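Local coordinates for protein VipE (Legionella pneumophila subsp. pneumophila str. Philadelphia 1, PDB 4QN8) that is a Legionella pneumophila effector whose molecular activity is not established, here in the form of its all-helical N-terminal part, at residues G22-N26 / E27-I31; P71-D74 / S75-H79; D60-K63 / D64-T68; D139-K142 / A143-N147. All blocks are in the same frame, centred on the assembly; numbering follows the deposited sequence.

In the fold
All four contacts are local, each joining neighbours along the chain. Contacts 1 and 2 cap the N-termini of helices 26-32 and 75-88; contacts 3 and 4 are turns inside helices 58-69 and 135-154. Contact 2 touches contact 3, with P71 CD 3.8 Å from V66 O, and both use F107 of helix 103-114 as packing partner. Contacts 1 and 2 have centres about 16 Å apart, and R84, further along the helix capped in contact 2, binds back to contact 1. Contact 4 lies on the opposite side of the chain's centre from contact 1, with centres about 27 Å apart. A beta-mercaptoethanol, probably from crystallisation, sits about 5 Å from the S75 side chain in contact 2.

Contact 1: residues G22-N26 / E27-I31; sequences GTISN and EELII
S25 closes the front of the helix that starts at N26: its OG accepts from E28 N at 3.1 Å, and an N-H...O angle of 167° makes this an almost straight N-cap bond. The hydroxyl gets there because chi1 of 67° sets OG between the backbone N and the carbonyl carbon, turned back over the first helical turn. The regular i to i+4 pairing starts at the same residue: S25 O accepts from L29 N at 2.9 Å, with the donor tilted 23° from the carbonyl plane, and N26 O accepts from I30 N, also at 2.9 Å. Two further acceptors, I24 O and N26 OD1, both bond to R84 NH2 of helix 75-88. Beside the capping bond, I24 CG1 lies 3.8 Å from E28 CB and 4.3 Å from L29 CB, the I24 and E28 side chains crossing at about a right angle. I24 precedes the N-cap and L29 is the fourth residue after it, the spacing of a hydrophobic staple. The apolar side lies between two helices: I24 packs on S18 and L19 of helix 6-20 and on L81 of helix 75-88, while L29 rests on R84 and L88 of the latter.

Contact 2: residues P71-D74 / S75-H79; sequences PTLD and SEILH
L73 meets I77 and L78 with its two methyl groups. CD1 of L73 approaches L78 CD1 to 3.9 Å, the two side chains crossing at roughly a right angle, and L73 CD2 makes a looser contact with I77 CG2 at 4.4 Å. A chi1 of -56° puts CG opposite the carbonyl carbon, and with chi2 at 180° the branch ends against I77 and L78. F107 of helix 103-114 touches both leucines, so the pair is buried against that helix; F110 and E111 also border L78. D74 follows as the N-cap. Its OD1 accepts from I77 N at 2.9 Å, with an N-H...O angle of 157°, through the lone pair pointing away from OD2, while E76 N lies 3.0 Å from the same oxygen. L73, just before the N-cap, and L78, four after it, form a hydrophobic staple at the start of helix 75-88, alongside the aspartate cap. The carboxylate is probably stabilised by the I77 N-H it accepts from and by the positive end of the helix dipole. The backbone of D74 serves as well: its O accepts from L78 N at 2.9 Å, nearly along the C=O axis. I77 CG1 lies against one side of the aspartate, 3.6 Å from D74 OD1 and 3.9 Å from D74 CB. Farther along the same helix, H79 stacks on the ring of H122 and bonds through ND1 to E111 OE2.

Contact 3: residues D60-K63 / D64-T68; sequences DAIK and DFVLT
D60 O to D64 N opens a run of four successive i to i+4 bonds that cover the whole junction. The pairs D60 O with D64 N and A61 O with F65 N measure 3.0 and 3.1 Å, their donors tilted 29° and 27° from the carbonyl planes. Further on, V66 N to I62 O is 3.0 Å and L67 N to K63 O is 2.7 Å, both close to the carbonyl direction. A side-chain bond is added near the end of the helix: T68, with chi1 at -56°, swings its hydroxyl back so that OG1 donates to D64 O at 2.7 Å. Side chains hardly meet one another. I62 CG2 and V66 CG2 come to 4.5 Å, and V66 CG2 lies 3.5 Å from I62 O; several other side chains instead make contacts with other parts of the chain. D64 OD2 is gripped by T8 OG1 and L5 N, the extended K63 makes a cation-pi contact with F152, and F65 meets F38 edge-to-face. V66 packs on F107, F110 and F153, and F65 on L11 and I12. This is how a helix inside an all-alpha domain packs, with apolar residues against helices 6-20, 103-114 and 135-154.

Contact 4: residues D139-K142 / A143-N147; sequences DNLK and AVILN
The end of the L141 side chain touches two residues of the next turn. Its CD1 lies 4.0 Å from I145 CG2, and its CG is likewise 4.0 Å from L146 CD1. A chi1 of 175° carries CG away from the backbone N and beside the carbonyl carbon, which places it near L146 CD1; the bend at chi2, 54°, then turns CD1 toward I145. L146 meets the leucine obliquely, its chi1 of -69° holding CG beside its own backbone N, on the side of L141. L146 CB also lies 3.4 Å from L141 O, the oxygen that accepts from L146 N. Here the helix widens into a pi-type turn at 143-146. A143 N still bonds to D139 O in the ordinary way, but N140 O accepts from both V144 N at 2.8 Å and I145 N at 3.1 Å, and L141 O takes L146 N at 2.8 Å, five residues on. In this wider turn L146 packs on L108 and M112 of helix 103-114, while I145 packs on K105 and R99. On the outer face, N140 and V144 lie side by side and point the same way, with N140 OD1 4.0 Å from V144 CG2. K142 is stretched out beyond CG, and this all-extended chain delivers NZ to E120 OE2 in a salt bridge, alongside a cation-pi contact with F123. The same F123 ring touches L141 and L146.

Contact 1: residues G22-N26 / E27-I31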
loop_
_atom_site.group_PDB
_atom_site.type_symbol
_atom_site.label_atom_id
_atom_site.label_comp_id
_atom_site.label_asym_id
_atom_site.label_seq_id
_atom_site.Cartn_x
_atom_site.Cartn_y
_atom_site.Cartn_z
ATOM N N GLY A 22 -5.435 8.993 -12.082
ATOM C CA GLY A 22 -4.185 8.360 -12.470
ATOM C C GLY A 22 -3.218 9.268 -13.196
ATOM O O GLY A 22 -2.247 8.800 -13.809
ATOM N N THR A 23 -3.454 10.575 -13.118
ATOM C CA THR A 23 -2.575 11.524 -13.793
ATOM C C THR A 23 -1.318 11.864 -13.006
ATOM O O THR A 23 -0.443 12.561 -13.514
ATOM C CB THR A 23 -3.307 12.828 -14.142
ATOM O OG1 THR A 23 -3.785 13.446 -12.940
ATOM C CG2 THR A 23 -4.462 12.535 -15.057
ATOM N N ILE A 24 -1.232 11.396 -11.764
ATOM C CA ILE A 24 -0.071 11.719 -10.925
ATOM C C ILE A 24 1.237 11.419 -11.660
ATOM O O ILE A 24 1.386 10.355 -12.263
ATOM C CB ILE A 24 -0.141 10.970 -9.577
ATOM C CG1 ILE A 24 0.960 11.455 -8.626
ATOM C CG2 ILE A 24 -0.103 9.459 -9.774
ATOM C CD1 ILE A 24 0.713 11.074 -7.161
ATOM N N SER A 25 2.171 12.372 -11.658
ATOM C CA SER A 25 3.405 12.217 -12.428
ATOM C C SER A 25 4.305 11.195 -11.773
ATOM O O SER A 25 4.082 10.827 -10.610
ATOM C CB SER A 25 4.143 13.549 -12.543
ATOM O OG SER A 25 4.623 13.963 -11.272
ATOM N N ASN A 26 5.317 10.714 -12.497
ATOM C CA ASN A 26 6.275 9.808 -11.859
ATOM C C ASN A 26 6.952 10.486 -10.656
ATOM O O ASN A 26 7.205 9.847 -9.626
ATOM C CB ASN A 26 7.341 9.326 -12.860
ATOM C CG ASN A 26 6.820 8.262 -13.805
ATOM O OD1 ASN A 26 5.758 7.675 -13.573
ATOM N ND2 ASN A 26 7.575 8.000 -14.882
ATOM N N GLU A 27 7.256 11.773 -10.783
ATOM C CA GLU A 27 7.950 12.468 -9.688
ATOM C C GLU A 27 7.097 12.576 -8.443
ATOM O O GLU A 27 7.575 12.357 -7.330
ATOM C CB GLU A 27 8.418 13.870 -10.087
ATOM C CG GLU A 27 9.589 13.879 -11.048
ATOM C CD GLU A 27 9.146 13.585 -12.458
ATOM O OE1 GLU A 27 10.002 13.210 -13.289
ATOM O OE2 GLU A 27 7.930 13.743 -12.732
ATOM N N GLU A 28 5.837 12.956 -8.619
ATOM C CA GLU A 28 4.961 13.088 -7.458
ATOM C C GLU A 28 4.584 11.726 -6.865
ATOM O O GLU A 28 4.368 11.612 -5.657
ATOM C CB GLU A 28 3.733 13.945 -7.785
ATOM C CG GLU A 28 4.079 15.421 -7.978
ATOM C CD GLU A 28 4.778 16.022 -6.759
ATOM O OE1 GLU A 28 4.173 16.028 -5.662
ATOM O OE2 GLU A 28 5.939 16.477 -6.893
ATOM N N LEU A 29 4.541 10.690 -7.702
ATOM C CA LEU A 29 4.255 9.343 -7.214
ATOM C C LEU A 29 5.462 8.839 -6.410
ATOM O O LEU A 29 5.326 8.204 -5.366
ATOM C CB LEU A 29 3.956 8.414 -8.397
ATOM C CG LEU A 29 3.441 7.007 -8.084
ATOM C CD1 LEU A 29 2.264 7.056 -7.120
ATOM C CD2 LEU A 29 3.032 6.287 -9.370
ATOM N N ILE A 30 6.651 9.161 -6.888
ATOM C CA ILE A 30 7.871 8.785 -6.183
ATOM C C ILE A 30 7.884 9.459 -4.808
ATOM O O ILE A 30 8.238 8.837 -3.797
ATOM C CB ILE A 30 9.091 9.158 -7.031
ATOM C CG1 ILE A 30 9.308 8.082 -8.094
ATOM C CG2 ILE A 30 10.341 9.327 -6.172
ATOM C CD1 ILE A 30 10.227 8.518 -9.235
ATOM N N ILE A 31 7.480 10.722 -4.760
ATOM C CA ILE A 31 7.439 11.449 -3.490
ATOM C C ILE A 31 6.391 10.839 -2.545
ATOM O O ILE A 31 6.627 10.679 -1.344
ATOM C CB ILE A 31 7.206 12.967 -3.711
ATOM C CG1 ILE A 31 8.446 13.592 -4.364
ATOM C CG2 ILE A 31 6.904 13.668 -2.403
ATOM C CD1 ILE A 31 8.260 15.033 -4.833
#

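Contact 2: residues P71-D74 / S75-H79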
loop_
_atom_site.group_PDB
_atom_site.type_symbol
_atom_site.label_atom_id
_atom_site.label_comp_id
_atom_site.label_asym_id
_atom_site.label_seq_id
_atom_site.Cartn_x
_atom_site.Cartn_y
_atom_site.Cartn_z
ATOM N N PRO A 71 -11.737 2.994 -2.635
ATOM C CA PRO A 71 -13.111 2.870 -3.135
ATOM C C PRO A 71 -13.471 3.912 -4.196
ATOM O O PRO A 71 -14.514 3.776 -4.818
ATOM C CB PRO A 71 -13.959 3.096 -1.878
ATOM C CG PRO A 71 -13.077 2.697 -0.757
ATOM C CD PRO A 71 -11.708 3.156 -1.171
ATOM N N THR A 72 -12.626 4.922 -4.405
ATOM C CA THR A 72 -12.871 5.899 -5.461
ATOM C C THR A 72 -12.259 5.489 -6.806
ATOM O O THR A 72 -12.491 6.151 -7.824
ATOM C CB THR A 72 -12.397 7.309 -5.071
ATOM O OG1 THR A 72 -10.981 7.418 -5.245
ATOM C CG2 THR A 72 -12.762 7.602 -3.627
ATOM N N LEU A 73 -11.503 4.392 -6.810
ATOM C CA LEU A 73 -10.744 3.988 -7.997
ATOM C C LEU A 73 -11.455 2.945 -8.860
ATOM O O LEU A 73 -11.910 1.913 -8.366
ATOM C CB LEU A 73 -9.372 3.429 -7.603
ATOM C CG LEU A 73 -8.499 4.348 -6.758
ATOM C CD1 LEU A 73 -7.169 3.633 -6.468
ATOM C CD2 LEU A 73 -8.271 5.651 -7.493
ATOM N N ASP A 74 -11.528 3.236 -10.155
ATOM C CA ASP A 74 -11.890 2.267 -11.181
ATOM C C ASP A 74 -10.880 1.104 -11.093
ATOM O O ASP A 74 -9.705 1.327 -10.750
ATOM C CB ASP A 74 -11.873 3.004 -12.532
ATOM C CG ASP A 74 -11.709 2.090 -13.717
ATOM O OD1 ASP A 74 -10.552 1.715 -14.024
ATOM O OD2 ASP A 74 -12.722 1.783 -14.381
ATOM N N SER A 75 -11.315 -0.134 -11.342
ATOM C CA SER A 75 -10.414 -1.282 -11.096
ATOM C C SER A 75 -9.149 -1.247 -11.949
ATOM O O SER A 75 -8.057 -1.585 -11.474
ATOM C CB SER A 75 -11.125 -2.627 -11.251
ATOM O OG SER A 75 -11.665 -2.816 -12.557
ATOM N N GLU A 76 -9.292 -0.853 -13.210
ATOM C CA GLU A 76 -8.123 -0.733 -14.082
ATOM C C GLU A 76 -7.227 0.448 -13.708
ATOM O O GLU A 76 -6.009 0.350 -13.834
ATOM C CB GLU A 76 -8.515 -0.695 -15.565
ATOM C CG GLU A 76 -8.979 -2.045 -16.125
ATOM C CD GLU A 76 -7.849 -3.044 -16.381
ATOM O OE1 GLU A 76 -6.708 -2.810 -15.927
ATOM O OE2 GLU A 76 -8.111 -4.076 -17.043
ATOM N N ILE A 77 -7.810 1.554 -13.237
ATOM C CA ILE A 77 -6.990 2.651 -12.691
ATOM C C ILE A 77 -6.193 2.187 -11.469
ATOM O O ILE A 77 -4.995 2.474 -11.339
ATOM C CB ILE A 77 -7.821 3.909 -12.331
ATOM C CG1 ILE A 77 -8.412 4.552 -13.594
ATOM C CG2 ILE A 77 -6.949 4.932 -11.604
ATOM C CD1 ILE A 77 -7.437 5.435 -14.349
ATOM N N LEU A 78 -6.856 1.462 -10.572
ATOM C CA LEU A 78 -6.182 0.862 -9.434
ATOM C C LEU A 78 -5.068 -0.088 -9.869
ATOM O O LEU A 78 -3.979 -0.078 -9.281
ATOM C CB LEU A 78 -7.208 0.131 -8.565
ATOM C CG LEU A 78 -6.690 -0.839 -7.518
ATOM C CD1 LEU A 78 -5.976 -0.098 -6.386
ATOM C CD2 LEU A 78 -7.894 -1.629 -6.999
ATOM N N HIS A 79 -5.314 -0.888 -10.899
ATOM C CA HIS A 79 -4.284 -1.841 -11.330
ATOM C C HIS A 79 -3.055 -1.098 -11.844
ATOM O O HIS A 79 -1.915 -1.450 -11.539
ATOM C CB HIS A 79 -4.806 -2.778 -12.411
ATOM C CG HIS A 79 -3.824 -3.833 -12.791
ATOM N ND1 HIS A 79 -3.613 -4.953 -12.015
ATOM C CD2 HIS A 79 -2.964 -3.923 -13.832
ATOM C CE1 HIS A 79 -2.676 -5.701 -12.578
ATOM N NE2 HIS A 79 -2.262 -5.096 -13.676
#

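Contact 3: residues D60-K63 / D64-T68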
loop_
_atom_site.group_PDB
_atom_site.type_symbol
_atom_site.label_atom_id
_atom_site.label_comp_id
_atom_site.label_asym_id
_atom_site.label_seq_id
_atom_site.Cartn_x
_atom_site.Cartn_y
_atom_site.Cartn_z
ATOM N N ASP A 60 -1.268 0.955 10.204
ATOM C CA ASP A 60 -2.630 1.439 10.451
ATOM C C ASP A 60 -2.906 2.678 9.598
ATOM O O ASP A 60 -3.990 2.826 9.032
ATOM C CB ASP A 60 -2.823 1.821 11.922
ATOM C CG ASP A 60 -2.919 0.616 12.854
ATOM O OD1 ASP A 60 -3.251 -0.499 12.386
ATOM O OD2 ASP A 60 -2.664 0.807 14.073
ATOM N N ALA A 61 -1.927 3.574 9.528
ATOM C CA ALA A 61 -2.118 4.842 8.823
ATOM C C ALA A 61 -2.203 4.641 7.315
ATOM O O ALA A 61 -3.031 5.262 6.634
ATOM C CB ALA A 61 -0.999 5.800 9.162
ATOM N N ILE A 62 -1.328 3.792 6.784
ATOM C CA ILE A 62 -1.354 3.487 5.353
ATOM C C ILE A 62 -2.663 2.783 4.974
ATOM O O ILE A 62 -3.284 3.104 3.953
ATOM C CB ILE A 62 -0.135 2.622 4.936
ATOM C CG1 ILE A 62 1.178 3.310 5.345
ATOM C CG2 ILE A 62 -0.177 2.332 3.438
ATOM C CD1 ILE A 62 2.443 2.551 4.947
ATOM N N LYS A 63 -3.088 1.826 5.799
ATOM C CA LYS A 63 -4.342 1.118 5.567
ATOM C C LYS A 63 -5.490 2.110 5.500
ATOM O O LYS A 63 -6.358 2.020 4.625
ATOM C CB LYS A 63 -4.613 0.127 6.712
ATOM C CG LYS A 63 -3.869 -1.205 6.642
ATOM C CD LYS A 63 -4.269 -2.019 7.873
ATOM C CE LYS A 63 -3.601 -3.362 7.971
ATOM N NZ LYS A 63 -3.956 -3.948 9.297
ATOM N N ASP A 64 -5.494 3.057 6.432
ATOM C CA ASP A 64 -6.591 4.019 6.514
ATOM C C ASP A 64 -6.653 4.841 5.228
ATOM O O ASP A 64 -7.738 5.097 4.691
ATOM C CB ASP A 64 -6.424 4.904 7.756
ATOM C CG ASP A 64 -7.652 5.754 8.047
ATOM O OD1 ASP A 64 -8.712 5.185 8.402
ATOM O OD2 ASP A 64 -7.556 6.992 7.927
ATOM N N PHE A 65 -5.485 5.236 4.727
ATOM C CA PHE A 65 -5.401 6.019 3.484
ATOM C C PHE A 65 -5.934 5.233 2.294
ATOM O O PHE A 65 -6.747 5.741 1.519
ATOM C CB PHE A 65 -3.955 6.433 3.223
ATOM C CG PHE A 65 -3.757 7.228 1.960
ATOM C CD1 PHE A 65 -3.911 8.604 1.962
ATOM C CD2 PHE A 65 -3.372 6.594 0.783
ATOM C CE1 PHE A 65 -3.697 9.349 0.794
ATOM C CE2 PHE A 65 -3.174 7.320 -0.383
ATOM C CZ PHE A 65 -3.338 8.704 -0.373
ATOM N N VAL A 66 -5.490 3.990 2.147
ATOM C CA VAL A 66 -5.956 3.166 1.039
ATOM C C VAL A 66 -7.446 2.866 1.191
ATOM O O VAL A 66 -8.198 2.901 0.215
ATOM C CB VAL A 66 -5.130 1.876 0.934
ATOM C CG1 VAL A 66 -5.708 0.948 -0.139
ATOM C CG2 VAL A 66 -3.676 2.237 0.625
ATOM N N LEU A 67 -7.886 2.627 2.425
ATOM C CA LEU A 67 -9.307 2.346 2.692
ATOM C C LEU A 67 -10.197 3.503 2.243
ATOM O O LEU A 67 -11.389 3.327 1.934
ATOM C CB LEU A 67 -9.516 2.108 4.190
ATOM C CG LEU A 67 -10.842 1.543 4.680
ATOM C CD1 LEU A 67 -11.043 0.150 4.097
ATOM C CD2 LEU A 67 -10.838 1.476 6.193
ATOM N N THR A 68 -9.603 4.687 2.193
ATOM C CA THR A 68 -10.312 5.920 1.872
ATOM C C THR A 68 -10.269 6.253 0.379
ATOM O O THR A 68 -11.293 6.612 -0.217
ATOM C CB THR A 68 -9.732 7.110 2.707
ATOM O OG1 THR A 68 -9.803 6.787 4.102
ATOM C CG2 THR A 68 -10.509 8.391 2.456
#

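Contact 4: residues D139-K142 / A143-N147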
loop_
_atom_site.group_PDB
_atom_site.type_symbol
_atom_site.label_atom_id
_atom_site.label_comp_id
_atom_site.label_asym_id
_atom_site.label_seq_id
_atom_site.Cartn_x
_atom_site.Cartn_y
_atom_site.Cartn_z
ATOM N N ASP A 139 5.336 -17.589 -2.595
ATOM C CA ASP A 139 4.375 -18.211 -1.676
ATOM C C ASP A 139 4.294 -17.479 -0.335
ATOM O O ASP A 139 3.202 -17.207 0.158
ATOM C CB ASP A 139 4.748 -19.664 -1.418
ATOM C CG ASP A 139 4.359 -20.591 -2.566
ATOM O OD1 ASP A 139 4.030 -20.092 -3.662
ATOM O OD2 ASP A 139 4.382 -21.823 -2.365
ATOM N N ASN A 140 5.447 -17.187 0.263
ATOM C CA ASN A 140 5.470 -16.452 1.530
ATOM C C ASN A 140 5.026 -15.005 1.366
ATOM O O ASN A 140 4.399 -14.434 2.271
ATOM C CB ASN A 140 6.852 -16.516 2.195
ATOM C CG ASN A 140 7.146 -17.871 2.802
ATOM O OD1 ASN A 140 6.266 -18.513 3.384
ATOM N ND2 ASN A 140 8.392 -18.311 2.676
ATOM N N LEU A 141 5.364 -14.395 0.229
ATOM C CA LEU A 141 4.911 -13.031 -0.059
ATOM C C LEU A 141 3.389 -12.986 0.016
ATOM O O LEU A 141 2.810 -12.083 0.636
ATOM C CB LEU A 141 5.404 -12.551 -1.433
ATOM C CG LEU A 141 4.905 -11.183 -1.925
ATOM C CD1 LEU A 141 5.213 -10.113 -0.871
ATOM C CD2 LEU A 141 5.529 -10.800 -3.274
ATOM N N LYS A 142 2.733 -13.975 -0.587
ATOM C CA LYS A 142 1.275 -14.019 -0.576
ATOM C C LYS A 142 0.682 -14.440 0.768
ATOM O O LYS A 142 -0.234 -13.782 1.288
ATOM C CB LYS A 142 0.756 -14.944 -1.685
ATOM C CG LYS A 142 0.997 -14.417 -3.089
ATOM C CD LYS A 142 0.497 -15.420 -4.114
ATOM C CE LYS A 142 0.676 -14.901 -5.533
ATOM N NZ LYS A 142 0.255 -15.940 -6.522
ATOM N N ALA A 143 1.190 -15.534 1.319
ATOM C CA ALA A 143 0.541 -16.168 2.470
ATOM C C ALA A 143 0.909 -15.511 3.794
ATOM O O ALA A 143 0.131 -15.561 4.743
ATOM C CB ALA A 143 0.860 -17.648 2.515
ATOM N N VAL A 144 2.101 -14.920 3.874
ATOM C CA VAL A 144 2.553 -14.332 5.140
ATOM C C VAL A 144 2.576 -12.810 5.100
ATOM O O VAL A 144 2.029 -12.146 5.991
ATOM C CB VAL A 144 3.947 -14.848 5.537
ATOM C CG1 VAL A 144 4.444 -14.137 6.795
ATOM C CG2 VAL A 144 3.906 -16.361 5.739
ATOM N N ILE A 145 3.197 -12.255 4.060
ATOM C CA ILE A 145 3.433 -10.814 4.009
ATOM C C ILE A 145 2.185 -10.026 3.611
ATOM O O ILE A 145 1.824 -9.058 4.273
ATOM C CB ILE A 145 4.643 -10.475 3.110
ATOM C CG1 ILE A 145 5.918 -11.058 3.735
ATOM C CG2 ILE A 145 4.805 -8.979 2.955
ATOM C CD1 ILE A 145 7.168 -10.811 2.887
ATOM N N LEU A 146 1.512 -10.461 2.556
ATOM C CA LEU A 146 0.311 -9.759 2.095
ATOM C C LEU A 146 -0.970 -10.149 2.858
ATOM O O LEU A 146 -1.867 -9.315 3.052
ATOM C CB LEU A 146 0.148 -9.967 0.583
ATOM C CG LEU A 146 1.228 -9.258 -0.244
ATOM C CD1 LEU A 146 1.236 -9.714 -1.707
ATOM C CD2 LEU A 146 1.037 -7.757 -0.182
ATOM N N ASN A 147 -1.049 -11.403 3.288
ATOM C CA ASN A 147 -2.278 -11.968 3.857
ATOM C C ASN A 147 -3.000 -11.181 4.962
ATOM O O ASN A 147 -4.217 -11.017 4.894
ATOM C CB ASN A 147 -2.073 -13.425 4.287
ATOM C CG ASN A 147 -3.335 -14.050 4.823
ATOM O OD1 ASN A 147 -4.258 -14.374 4.064
ATOM N ND2 ASN A 147 -3.386 -14.243 6.143
#